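Local coordinates for Afp1 (Serratia entomophila, PDB 6RBN), which probably forms the inner tube of the anti-feeding prophage, a contractile injection system, by stacking into a helical assembly inside the sheath, at residues T118-P123 and Q135-M140. Numbering follows the deposited sequence.
Sequences TSLTSP and QQITLM
Thr-118, Ser-119 and Thr-138 each carry their hydroxyl between backbone N and carbonyl carbon (chi1 61°, 70° and 62°), which brings OG1 of Thr-118 and OG of Ser-119 each to OG1 of Thr-138 on the facing antiparallel strand. OG1 of Thr-138 hydrogen-bonds OG1 of Thr-118 at 3.0 Å, the two side chains meeting nearly at right angles; the approach of Ser-119 OG is too short to be taken literally. Two residues along, OG1 of Thr-121 faces Gln-136, whose chain leaves anti to its own N and then bends at CG, bringing the amide oxygen back over the threonine. The Thr-121 hydroxyl thus has two possible acceptors, OE1 of Gln-136 at 2.9 Å and the backbone O of Gln-136 at 3.2 Å, and its proton may serve either.

Beneath this polar row runs the backbone ladder. At Ser-119 and Thr-138, O of Thr-138 takes N of Thr-118 (3.0 Å), not N of Ser-119, while N of Thr-138 gives to O of Ser-119 (3.2 Å). N of Thr-121 reaches O of Gln-136 at 3.1 Å, whereas the return bond from N of Gln-136 to O of Thr-121 is weak. Between them, the non-hydrogen-bonded pair Leu-120 and Ile-137 sends its side chains to the opposite face, where CD1 of Leu-120 packs on CB of Ile-137 at 3.9 Å. The extended Gln-135 side chain crosses that of Leu-120 at a slant, and its NE2 hydrogen-bonds OD1 of Asn-75.

This antiparallel pairing is one link in the larger sheet expected of a gp19-like tube protein: strand 63-69 flanks 134-140 on its far edge, helix 78-81 lies against Leu-120 and Leu-139, and Ser-119 and Leu-120 continue the sheet into an antiparallel strand of a neighbouring subunit.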
loop_
_atom_site.group_PDB
_atom_site.type_symbol
_atom_site.label_atom_id
_atom_site.label_comp_id
_atom_site.label_asym_id
_atom_site.label_seq_id
_atom_site.Cartn_x
_atom_site.Cartn_y
_atom_site.Cartn_z
ATOM N N THR A 118 -40.245 24.814 -30.417
ATOM C CA THR A 118 -39.506 25.217 -31.598
ATOM C C THR A 118 -38.494 24.183 -32.058
ATOM O O THR A 118 -38.061 24.244 -33.210
ATOM C CB THR A 118 -38.781 26.550 -31.361
ATOM O OG1 THR A 118 -37.841 26.401 -30.294
ATOM C CG2 THR A 118 -39.765 27.637 -31.002
ATOM N N SER A 119 -38.112 23.235 -31.206
ATOM C CA SER A 119 -37.175 22.198 -31.607
ATOM C C SER A 119 -37.397 20.961 -30.754
ATOM O O SER A 119 -37.921 21.039 -29.644
ATOM C CB SER A 119 -35.725 22.669 -31.485
ATOM O OG SER A 119 -35.348 22.801 -30.133
ATOM N N LEU A 120 -36.992 19.816 -31.295
ATOM C CA LEU A 120 -37.044 18.545 -30.574
ATOM C C LEU A 120 -35.882 17.699 -31.067
ATOM O O LEU A 120 -35.947 17.147 -32.165
ATOM C CB LEU A 120 -38.367 17.826 -30.797
ATOM C CG LEU A 120 -38.541 16.483 -30.088
ATOM C CD1 LEU A 120 -38.523 16.659 -28.585
ATOM C CD2 LEU A 120 -39.820 15.817 -30.525
ATOM N N THR A 121 -34.828 17.597 -30.268
ATOM C CA THR A 121 -33.623 16.903 -30.695
ATOM C C THR A 121 -33.678 15.452 -30.240
ATOM O O THR A 121 -33.796 15.174 -29.044
ATOM C CB THR A 121 -32.369 17.585 -30.150
ATOM O OG1 THR A 121 -32.350 17.477 -28.729
ATOM C CG2 THR A 121 -32.359 19.048 -30.530
ATOM N N SER A 122 -33.597 14.537 -31.199
ATOM C CA SER A 122 -33.525 13.119 -30.905
ATOM C C SER A 122 -32.166 12.785 -30.291
ATOM O O SER A 122 -31.200 13.527 -30.483
ATOM C CB SER A 122 -33.732 12.321 -32.189
ATOM O OG SER A 122 -32.637 12.515 -33.065
ATOM N N PRO A 123 -32.064 11.691 -29.531
ATOM C CA PRO A 123 -30.770 11.325 -28.949
ATOM C C PRO A 123 -29.773 10.858 -29.997
ATOM O O PRO A 123 -30.129 10.387 -31.078
ATOM C CB PRO A 123 -31.125 10.185 -27.993
ATOM C CG PRO A 123 -32.381 9.638 -28.529
ATOM C CD PRO A 123 -33.132 10.804 -29.036
ATOM N N GLN A 135 -34.607 12.877 -25.186
ATOM C CA GLN A 135 -35.059 13.965 -26.032
ATOM C C GLN A 135 -34.902 15.289 -25.304
ATOM O O GLN A 135 -34.956 15.352 -24.078
ATOM C CB GLN A 135 -36.514 13.765 -26.427
ATOM C CG GLN A 135 -36.731 12.643 -27.399
ATOM C CD GLN A 135 -38.191 12.389 -27.648
ATOM O OE1 GLN A 135 -39.052 12.966 -26.987
ATOM N NE2 GLN A 135 -38.488 11.530 -28.613
ATOM N N GLN A 136 -34.720 16.354 -26.075
ATOM C CA GLN A 136 -34.465 17.685 -25.535
ATOM C C GLN A 136 -35.261 18.694 -26.350
ATOM O O GLN A 136 -34.926 18.964 -27.506
ATOM C CB GLN A 136 -32.966 17.980 -25.545
ATOM C CG GLN A 136 -32.528 19.335 -25.029
ATOM C CD GLN A 136 -32.272 20.320 -26.154
ATOM O OE1 GLN A 136 -31.934 19.926 -27.267
ATOM N NE2 GLN A 136 -32.400 21.600 -25.864
ATOM N N ILE A 137 -36.315 19.239 -25.750
ATOM C CA ILE A 137 -37.246 20.140 -26.418
ATOM C C ILE A 137 -36.977 21.567 -25.956
ATOM O O ILE A 137 -36.684 21.808 -24.779
ATOM C CB ILE A 137 -38.709 19.701 -26.165
ATOM C CG1 ILE A 137 -39.709 20.551 -26.948
ATOM C CG2 ILE A 137 -39.065 19.658 -24.686
ATOM C CD1 ILE A 137 -41.082 19.942 -27.013
ATOM N N THR A 138 -37.009 22.508 -26.896
ATOM C CA THR A 138 -36.898 23.920 -26.574
ATOM C C THR A 138 -38.227 24.605 -26.846
ATOM O O THR A 138 -38.933 24.273 -27.798
ATOM C CB THR A 138 -35.804 24.626 -27.367
ATOM O OG1 THR A 138 -36.108 24.561 -28.762
ATOM C CG2 THR A 138 -34.465 23.982 -27.119
ATOM N N LEU A 139 -38.549 25.572 -26.000
ATOM C CA LEU A 139 -39.842 26.227 -26.017
ATOM C C LEU A 139 -39.643 27.725 -26.158
ATOM O O LEU A 139 -38.665 28.287 -25.663
ATOM C CB LEU A 139 -40.618 25.928 -24.739
ATOM C CG LEU A 139 -40.916 24.462 -24.433
ATOM C CD1 LEU A 139 -41.507 24.356 -23.056
ATOM C CD2 LEU A 139 -41.853 23.873 -25.443
ATOM N N MET A 140 -40.578 28.365 -26.847
ATOM C CA MET A 140 -40.621 29.813 -26.967
ATOM C C MET A 140 -41.805 30.327 -26.168
ATOM O O MET A 140 -42.938 29.892 -26.382
ATOM C CB MET A 140 -40.742 30.239 -28.428
ATOM C CG MET A 140 -40.783 31.742 -28.646
ATOM S SD MET A 140 -39.235 32.587 -28.301
ATOM C CE MET A 140 -38.293 32.115 -29.746
#